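Local structure of cyclase (Streptomyces sp. R1128, 3TFZ) at residues A[9-14]-A[106-111]; A[19-24]-A[76-81]; A[32-37]-A[151-156]. The protein probably catalyses ring closure and aromatisation of a poly-beta-ketone intermediate in the biosynthesis of R1128 aromatic polyketides. All coordinates share one frame; numbering follows the deposited sequence.

Contact 1: A[9-14]-A[106-111]; sequences HTVTVA and TQLVLT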
loop_
_atom_site.group_PDB
_atom_site.type_symbol
_atom_site.label_atom_id
_atom_site.label_comp_id
_atom_site.label_asym_id
_atom_site.label_seq_id
_atom_site.Cartn_x
_atom_site.Cartn_y
_atom_site.Cartn_z
ATOM N N HIS A 9 1.833 -3.310 1.682
ATOM C CA HIS A 9 1.055 -2.157 2.186
ATOM C C HIS A 9 1.939 -0.930 1.979
ATOM O O HIS A 9 3.150 -1.100 1.937
ATOM C CB HIS A 9 0.663 -2.265 3.658
ATOM C CG HIS A 9 -0.309 -3.370 3.958
ATOM N ND1 HIS A 9 0.054 -4.709 3.982
ATOM C CD2 HIS A 9 -1.621 -3.340 4.284
ATOM C CE1 HIS A 9 -0.988 -5.450 4.314
ATOM N NE2 HIS A 9 -2.015 -4.642 4.503
ATOM N N THR A 10 1.341 0.264 1.901
ATOM C CA THR A 10 2.132 1.455 1.664
ATOM C C THR A 10 1.488 2.661 2.321
ATOM O O THR A 10 0.279 2.639 2.587
ATOM C CB THR A 10 2.434 1.673 0.095
ATOM O OG1 THR A 10 3.427 2.643 -0.100
ATOM C CG2 THR A 10 1.159 1.992 -0.787
ATOM N N VAL A 11 2.316 3.697 2.506
ATOM C CA VAL A 11 1.969 5.049 3.023
ATOM C C VAL A 11 2.980 6.026 2.380
ATOM O O VAL A 11 4.084 5.594 1.959
ATOM C CB VAL A 11 2.073 4.887 4.550
ATOM C CG1 VAL A 11 3.465 5.172 5.281
ATOM C CG2 VAL A 11 0.711 4.736 5.296
ATOM N N THR A 12 2.563 7.297 2.205
ATOM C CA THR A 12 3.328 8.384 1.630
ATOM C C THR A 12 3.778 9.141 2.831
ATOM O O THR A 12 2.930 9.579 3.598
ATOM C CB THR A 12 2.426 9.268 0.720
ATOM O OG1 THR A 12 2.063 8.528 -0.428
ATOM C CG2 THR A 12 3.185 10.425 0.162
ATOM N N VAL A 13 5.093 9.306 3.028
ATOM C CA VAL A 13 5.662 10.016 4.218
ATOM C C VAL A 13 6.056 11.457 3.854
ATOM O O VAL A 13 6.765 11.699 2.847
ATOM C CB VAL A 13 6.845 9.271 4.804
ATOM C CG1 VAL A 13 7.384 9.928 6.193
ATOM C CG2 VAL A 13 6.437 7.770 5.073
ATOM N N ALA A 14 5.547 12.452 4.602
ATOM C CA ALA A 14 5.906 13.821 4.231
ATOM C C ALA A 14 7.307 14.092 4.846
ATOM O O ALA A 14 7.407 14.881 5.760
ATOM C CB ALA A 14 4.839 14.845 4.746
ATOM N N THR A 106 8.251 10.712 0.429
ATOM C CA THR A 106 8.845 9.402 0.247
ATOM C C THR A 106 7.652 8.465 0.162
ATOM O O THR A 106 6.754 8.532 0.955
ATOM C CB THR A 106 9.706 9.061 1.504
ATOM O OG1 THR A 106 10.759 9.962 1.618
ATOM C CG2 THR A 106 10.342 7.695 1.526
ATOM N N GLN A 107 7.668 7.527 -0.765
ATOM C CA GLN A 107 6.723 6.414 -0.718
ATOM C C GLN A 107 7.352 5.291 0.167
ATOM O O GLN A 107 8.477 4.832 -0.088
ATOM C CB GLN A 107 6.504 5.883 -2.138
ATOM C CG GLN A 107 5.296 4.915 -2.340
ATOM C CD GLN A 107 4.005 5.648 -2.285
ATOM O OE1 GLN A 107 3.741 6.575 -3.050
ATOM N NE2 GLN A 107 3.163 5.248 -1.358
ATOM N N LEU A 108 6.599 4.832 1.161
ATOM C CA LEU A 108 7.085 3.827 2.111
ATOM C C LEU A 108 6.288 2.488 1.921
ATOM O O LEU A 108 5.071 2.444 2.019
ATOM C CB LEU A 108 7.020 4.341 3.605
ATOM C CG LEU A 108 7.586 3.320 4.619
ATOM C CD1 LEU A 108 9.138 3.017 4.415
ATOM C CD2 LEU A 108 7.402 3.815 6.034
ATOM N N VAL A 109 7.021 1.420 1.655
ATOM C CA VAL A 109 6.485 0.119 1.461
ATOM C C VAL A 109 7.042 -0.962 2.433
ATOM O O VAL A 109 8.237 -1.047 2.702
ATOM C CB VAL A 109 6.707 -0.344 -0.013
ATOM C CG1 VAL A 109 6.037 -1.755 -0.274
ATOM C CG2 VAL A 109 6.108 0.694 -0.971
ATOM N N LEU A 110 6.109 -1.815 2.882
ATOM C CA LEU A 110 6.378 -2.944 3.765
ATOM C C LEU A 110 5.640 -4.187 3.123
ATOM O O LEU A 110 4.450 -4.113 2.899
ATOM C CB LEU A 110 5.892 -2.662 5.183
ATOM C CG LEU A 110 6.068 -3.817 6.165
ATOM C CD1 LEU A 110 7.508 -4.272 6.228
ATOM C CD2 LEU A 110 5.614 -3.396 7.553
ATOM N N THR A 111 6.428 -5.262 2.821
ATOM C CA THR A 111 5.948 -6.551 2.302
ATOM C C THR A 111 6.097 -7.613 3.377
ATOM O O THR A 111 6.869 -7.487 4.352
ATOM C CB THR A 111 6.612 -7.063 0.960
ATOM O OG1 THR A 111 7.899 -7.500 1.237
ATOM C CG2 THR A 111 6.752 -5.989 -0.148
HETATM O O HOH W 1 2.709 -5.821 4.425
#
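Residues 9-13, part of the outermost strand in this chain's antiparallel helix-grip sheet, run antiparallel to 106-111, the strand axes 4.7 Å apart and their directions at 154°. His9 with Leu110, Val11 with Leu108 and Val13 with Thr106 are the hydrogen-bonded pairs, each joined by two backbone bonds; the shortest runs from Leu108 N to Val11 O, at 2.7 Å. Thr10 with Val109 and Thr12 with Gln107 fill the non-hydrogen-bonded positions. On the Thr10 face, chi1 of -167° sets OG1 opposite the backbone N and brings it over the partner strand, where it donates to Leu108 O at 2.7 Å. That carbonyl already accepts from Val11 N in its own plane, whereas the hydroxyl arrives from above, 57° out of the plane. Gln107 bends at chi2 and reaches across Thr10 at roughly a right angle, its NE2 giving a 2.9 Å bond to Thr10 OG1. On the other face Val13 CG2 packs 3.8 Å from Leu108 CB, and a water joins His9 ND1 to Leu110 O. The Gln107 amide and Thr12 OG1 also bond Arg97 and Glu8 of the second subunit, at the dimer interface. Beneath the opposite face, His9 bonds Glu143, and Val11 and Leu108 pack on helix 131-164, while Val13 and Thr106 meet helix 17-25 and the far edge of 106-111 pairs with strand 89-100.

Contact 2: A[19-24]-A[76-81]; sequences LVWEVL and RVIAYR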
loop_
_atom_site.group_PDB
_atom_site.type_symbol
_atom_site.label_atom_id
_atom_site.label_comp_id
_atom_site.label_asym_id
_atom_site.label_seq_id
_atom_site.Cartn_x
_atom_site.Cartn_y
_atom_site.Cartn_z
ATOM N N LEU A 19 15.833 10.721 5.465
ATOM C CA LEU A 19 15.409 10.757 6.832
ATOM C C LEU A 19 14.583 9.490 7.224
ATOM O O LEU A 19 14.696 8.901 8.363
ATOM C CB LEU A 19 14.680 12.050 7.054
ATOM C CG LEU A 19 14.214 12.291 8.502
ATOM C CD1 LEU A 19 15.495 12.239 9.409
ATOM C CD2 LEU A 19 13.635 13.653 8.475
ATOM N N VAL A 20 13.776 9.025 6.281
ATOM C CA VAL A 20 13.035 7.806 6.471
ATOM C C VAL A 20 13.980 6.623 6.609
ATOM O O VAL A 20 13.708 5.740 7.352
ATOM C CB VAL A 20 12.063 7.609 5.308
ATOM C CG1 VAL A 20 11.341 6.284 5.427
ATOM C CG2 VAL A 20 11.034 8.766 5.252
ATOM N N TRP A 21 15.055 6.588 5.816
ATOM C CA TRP A 21 16.056 5.570 5.921
ATOM C C TRP A 21 16.600 5.565 7.375
ATOM O O TRP A 21 16.632 4.502 8.006
ATOM C CB TRP A 21 17.208 5.812 4.913
ATOM C CG TRP A 21 18.296 4.761 5.171
ATOM C CD1 TRP A 21 19.540 4.947 5.738
ATOM C CD2 TRP A 21 18.153 3.354 4.943
ATOM N NE1 TRP A 21 20.182 3.718 5.853
ATOM C CE2 TRP A 21 19.323 2.726 5.424
ATOM C CE3 TRP A 21 17.119 2.556 4.364
ATOM C CZ2 TRP A 21 19.509 1.324 5.337
ATOM C CZ3 TRP A 21 17.296 1.238 4.273
ATOM C CH2 TRP A 21 18.513 0.621 4.716
ATOM N N GLU A 22 17.045 6.743 7.878
ATOM C CA GLU A 22 17.568 6.852 9.207
ATOM C C GLU A 22 16.668 6.267 10.295
ATOM O O GLU A 22 17.191 5.681 11.212
ATOM C CB GLU A 22 17.953 8.284 9.562
ATOM C CG GLU A 22 19.174 8.804 8.749
ATOM C CD GLU A 22 19.455 10.249 9.045
ATOM O OE1 GLU A 22 18.968 10.694 10.135
ATOM O OE2 GLU A 22 20.152 10.933 8.209
ATOM N N VAL A 23 15.345 6.478 10.216
ATOM C CA VAL A 23 14.404 5.940 11.157
ATOM C C VAL A 23 14.322 4.355 10.981
ATOM O O VAL A 23 14.348 3.593 11.973
ATOM C CB VAL A 23 13.031 6.631 10.951
ATOM C CG1 VAL A 23 11.851 5.951 11.658
ATOM C CG2 VAL A 23 13.106 8.158 11.305
ATOM N N LEU A 24 14.240 3.871 9.738
ATOM C CA LEU A 24 14.212 2.468 9.516
ATOM C C LEU A 24 15.457 1.776 10.022
ATOM O O LEU A 24 15.285 0.747 10.655
ATOM C CB LEU A 24 14.007 2.102 7.985
ATOM C CG LEU A 24 12.690 2.522 7.309
ATOM C CD1 LEU A 24 12.785 2.301 5.858
ATOM C CD2 LEU A 24 11.565 1.756 7.926
ATOM N N ARG A 76 17.889 1.596 -0.693
ATOM C CA ARG A 76 16.854 1.956 0.328
ATOM C C ARG A 76 15.838 0.821 0.613
ATOM O O ARG A 76 14.594 1.026 0.530
ATOM C CB ARG A 76 16.087 3.243 0.059
ATOM C CG ARG A 76 16.843 4.403 -0.506
ATOM C CD ARG A 76 15.805 5.489 -0.980
ATOM N NE ARG A 76 16.458 6.642 -1.545
ATOM C CZ ARG A 76 17.160 7.514 -0.843
ATOM N NH1 ARG A 76 17.317 7.332 0.436
ATOM N NH2 ARG A 76 17.684 8.572 -1.423
ATOM N N VAL A 77 16.388 -0.310 1.020
ATOM C CA VAL A 77 15.656 -1.503 1.214
ATOM C C VAL A 77 16.241 -2.220 2.489
ATOM O O VAL A 77 17.480 -2.275 2.664
ATOM C CB VAL A 77 15.866 -2.447 -0.032
ATOM C CG1 VAL A 77 15.487 -3.908 0.346
ATOM C CG2 VAL A 77 15.017 -1.978 -1.223
ATOM N N ILE A 78 15.363 -2.700 3.381
ATOM C CA ILE A 78 15.784 -3.597 4.434
ATOM C C ILE A 78 15.053 -4.878 4.209
ATOM O O ILE A 78 13.832 -4.862 4.293
ATOM C CB ILE A 78 15.527 -3.058 5.848
ATOM C CG1 ILE A 78 16.215 -1.669 6.083
ATOM C CG2 ILE A 78 15.939 -4.164 6.911
ATOM C CD1 ILE A 78 15.790 -0.967 7.361
ATOM N N ALA A 79 15.771 -5.940 3.798
ATOM C CA ALA A 79 15.258 -7.327 3.708
ATOM C C ALA A 79 15.306 -7.949 5.137
ATOM O O ALA A 79 16.312 -7.861 5.847
ATOM C CB ALA A 79 16.131 -8.197 2.739
ATOM N N TYR A 80 14.184 -8.516 5.578
ATOM C CA TYR A 80 14.127 -9.181 6.884
ATOM C C TYR A 80 13.749 -10.651 6.681
ATOM O O TYR A 80 13.039 -10.961 5.760
ATOM C CB TYR A 80 13.242 -8.394 7.933
ATOM C CG TYR A 80 11.768 -8.476 7.640
ATOM C CD1 TYR A 80 11.016 -9.528 8.138
ATOM C CD2 TYR A 80 11.098 -7.467 6.846
ATOM C CE1 TYR A 80 9.659 -9.648 7.827
ATOM C CE2 TYR A 80 9.835 -7.601 6.526
ATOM C CZ TYR A 80 9.099 -8.684 7.021
ATOM O OH TYR A 80 7.791 -8.761 6.731
ATOM N N ARG A 81 14.263 -11.560 7.532
ATOM C CA ARG A 81 13.823 -12.985 7.591
ATOM C C ARG A 81 13.845 -13.286 9.102
ATOM O O ARG A 81 14.806 -12.967 9.795
ATOM C CB ARG A 81 14.763 -13.926 6.792
ATOM C CG ARG A 81 14.340 -15.418 6.586
ATOM C CD ARG A 81 15.439 -16.478 6.108
ATOM N NE ARG A 81 14.945 -17.699 5.352
ATOM C CZ ARG A 81 14.157 -18.746 5.797
ATOM N NH1 ARG A 81 13.658 -18.833 7.056
ATOM N NH2 ARG A 81 13.828 -19.758 4.954
#
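Leu24 O, gripped by the hydroxyl of Tyr30 and by NH2 of Arg69, also has Ile78 CD1 beside it at 3.7 Å, the end of a side chain that, with Trp21, makes most of this helix-to-strand contact. The same methyl lies 3.6 Å from Leu24 CB, against the root of the leucine. Ile78 CG1 presses on the indole of Trp21, 3.5 Å from CH2, and approaches the ring obliquely. Trp21 has CG anti to the backbone N, chi1 175°, which swings the indole off helix 17-25 and sends the outer corner of its six-membered ring to the start of the strand. There Trp21 CH2 points an edge at Val77 O, 3.7 Å away and near the ring plane. Trp21 CZ3 rests 4.0 Å from Arg76 C. The backbone that receives the indole is a G1 beta bulge: Arg76 and Val77 both face Asp72, and Arg76 adopts a left-handed conformation with phi 45°, a position more often held by glycine. In this helix-grip, Bet v 1-like fold, helix 17-25 thereby closes against the curved sheet near the turn between strands 61-72 and 77-82, and Leu71 of the former strand touches both Trp21 and Ile78. No hydrogen bond links the two segments directly. The charged end of Arg76 turns instead to Asp18, one residue before 19-24, in a salt bridge that ties the bulge to the first turn of the helix, and Leu24 continues inward onto Trp96 and Leu108.

Contact 3: A[32-37]-A[151-156]; sequences DIFPPT and NAVLGE. With K (potassium ion), chain G.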
loop_
_atom_site.group_PDB
_atom_site.type_symbol
_atom_site.label_atom_id
_atom_site.label_comp_id
_atom_site.label_asym_id
_atom_site.label_seq_id
_atom_site.Cartn_x
_atom_site.Cartn_y
_atom_site.Cartn_z
ATOM N N ASP A 32 10.869 2.546 21.368
ATOM C CA ASP A 32 10.286 3.917 21.461
ATOM C C ASP A 32 9.275 4.304 20.386
ATOM O O ASP A 32 8.262 4.870 20.721
ATOM C CB ASP A 32 11.398 4.963 21.515
ATOM C CG ASP A 32 12.275 4.770 22.706
ATOM O OD1 ASP A 32 13.515 4.968 22.547
ATOM O OD2 ASP A 32 11.720 4.380 23.785
ATOM N N ILE A 33 9.546 3.946 19.142
ATOM C CA ILE A 33 8.855 4.415 17.916
ATOM C C ILE A 33 7.666 3.470 17.531
ATOM O O ILE A 33 6.666 3.914 16.911
ATOM C CB ILE A 33 10.044 4.587 16.847
ATOM C CG1 ILE A 33 10.818 5.857 17.152
ATOM C CG2 ILE A 33 9.824 4.185 15.286
ATOM C CD1 ILE A 33 12.250 5.755 16.666
ATOM N N PHE A 34 7.724 2.195 17.939
ATOM C CA PHE A 34 6.649 1.205 17.591
ATOM C C PHE A 34 5.914 0.905 18.808
ATOM O O PHE A 34 6.509 0.367 19.716
ATOM C CB PHE A 34 7.169 -0.094 16.993
ATOM C CG PHE A 34 7.779 0.067 15.566
ATOM C CD1 PHE A 34 9.075 0.328 15.387
ATOM C CD2 PHE A 34 7.017 -0.036 14.469
ATOM C CE1 PHE A 34 9.616 0.520 14.141
ATOM C CE2 PHE A 34 7.583 0.165 13.189
ATOM C CZ PHE A 34 8.872 0.415 13.031
ATOM N N PRO A 35 4.662 1.401 18.924
ATOM C CA PRO A 35 3.916 1.161 20.181
ATOM C C PRO A 35 3.796 -0.318 20.608
ATOM O O PRO A 35 3.961 -0.639 21.773
ATOM C CB PRO A 35 2.556 1.909 19.950
ATOM C CG PRO A 35 3.029 3.121 18.905
ATOM C CD PRO A 35 3.929 2.304 17.976
ATOM N N PRO A 36 3.552 -1.232 19.665
ATOM C CA PRO A 36 3.398 -2.630 20.212
ATOM C C PRO A 36 4.755 -3.272 20.515
ATOM O O PRO A 36 4.804 -4.233 21.279
ATOM C CB PRO A 36 2.691 -3.386 19.047
ATOM C CG PRO A 36 2.310 -2.269 17.977
ATOM C CD PRO A 36 3.380 -1.179 18.198
ATOM N N THR A 37 5.863 -2.717 19.956
ATOM C CA THR A 37 7.235 -3.121 20.354
ATOM C C THR A 37 7.702 -2.758 21.761
ATOM O O THR A 37 7.916 -1.543 22.024
ATOM C CB THR A 37 8.230 -2.676 19.335
ATOM O OG1 THR A 37 7.696 -3.143 18.138
ATOM C CG2 THR A 37 9.687 -3.313 19.568
ATOM N N ASN A 151 2.579 3.361 9.852
ATOM C CA ASN A 151 2.172 4.594 10.562
ATOM C C ASN A 151 3.186 5.066 11.694
ATOM O O ASN A 151 3.410 6.262 11.896
ATOM C CB ASN A 151 0.732 4.476 11.118
ATOM C CG ASN A 151 -0.348 4.434 9.989
ATOM O OD1 ASN A 151 -0.239 5.043 8.884
ATOM N ND2 ASN A 151 -1.448 3.765 10.311
ATOM N N ALA A 152 3.784 4.125 12.405
ATOM C CA ALA A 152 4.837 4.382 13.417
ATOM C C ALA A 152 5.977 5.092 12.700
ATOM O O ALA A 152 6.446 6.143 13.160
ATOM C CB ALA A 152 5.322 3.097 13.987
ATOM N N VAL A 153 6.397 4.547 11.548
ATOM C CA VAL A 153 7.569 5.043 10.859
ATOM C C VAL A 153 7.298 6.463 10.292
ATOM O O VAL A 153 8.144 7.346 10.378
ATOM C CB VAL A 153 8.103 4.078 9.768
ATOM C CG1 VAL A 153 9.297 4.756 9.006
ATOM C CG2 VAL A 153 8.575 2.814 10.357
ATOM N N LEU A 154 6.113 6.638 9.692
ATOM C CA LEU A 154 5.667 7.893 9.131
ATOM C C LEU A 154 5.559 8.976 10.185
ATOM O O LEU A 154 6.113 10.055 9.960
ATOM C CB LEU A 154 4.340 7.656 8.396
ATOM C CG LEU A 154 3.067 8.507 8.126
ATOM C CD1 LEU A 154 2.707 9.830 8.958
ATOM C CD2 LEU A 154 2.583 8.524 6.682
ATOM N N GLY A 155 4.876 8.683 11.339
ATOM C CA GLY A 155 4.714 9.611 12.467
ATOM C C GLY A 155 6.114 10.084 12.920
ATOM O O GLY A 155 6.350 11.274 13.119
ATOM N N GLU A 156 7.028 9.147 13.035
ATOM C CA GLU A 156 8.378 9.413 13.507
ATOM C C GLU A 156 9.232 10.245 12.557
ATOM O O GLU A 156 10.002 11.131 12.986
ATOM C CB GLU A 156 9.089 8.104 13.835
ATOM C CG GLU A 156 10.528 8.305 14.328
ATOM C CD GLU A 156 10.679 9.109 15.613
ATOM O OE1 GLU A 156 9.704 9.328 16.368
ATOM O OE2 GLU A 156 11.823 9.533 15.902
HETATM K K K G . 6.719 0.777 22.373
HETATM O O HOH W 2 6.169 3.508 21.541
HETATM O O HOH W 3 6.086 6.836 15.668
#
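With chi1 of -69°, Phe34 places its CG anti to the carbonyl carbon and points its ring across helix 131-164, at Ala152 and Val153, while Glu156 leaves that helix with CG anti to its backbone N and folds at chi2 (61°) across Ile33. The phenyl ring meets two successive helix residues obliquely: Phe34 CD2 lies 3.6 Å from Ala152 CB and Phe34 CZ 3.6 Å from Val153 CG2. Ala152 CB is wedged further, 3.3 Å from Ile33 O, so the small methyl lets the end of helix 30-33 come close. Ile33 meets Glu156 at about a right angle, with Ile33 CG1 3.6 Å from Glu156 CD. The Glu156 carboxylate forms salt bridges to Arg159 and Arg160. Replacing Glu156 by an alanine would probably open a gap beside Ile33 and leave both arginines without this partner. A water links Ile33 O to Ala152 O, the segments having no direct hydrogen bond. On the far side of the turn a potassium ion is held by Phe34 O at 2.7 Å, Thr37 O at 2.6 Å, Ala31 O, a water, and Pro35 O at a longer 3.2 Å. Apolar packing thus fixes the turn on the helix, while its outward carbonyls supply a set of neutral oxygens, the kind of ligand potassium favours.

In the fold
Contacts 1 and 2 share the antiparallel sheet, and contact 3 lies on the long helix that packs against it. Contact 1 joins two strands by regular backbone bonds, its polar face meeting the second subunit; contacts 2 and 3 instead attach helices and have no direct hydrogen bonds across their segments. Contacts 1 and 3 are buried, contact 2 partly so. Contact 2 sets helix 17-25 against the sheet, whereas contact 3 fixes helix 30-33 and its metal-binding turn on helix 131-164. Apolar side chains bind them together: Leu108 of contact 1 meets Leu24 of contact 2 and Val153 of contact 3, and Val153 also packs on Val23 and Leu24. Charges differ by place: buried Glu156 pairs with arginines, partly exposed Arg76 with Asp18.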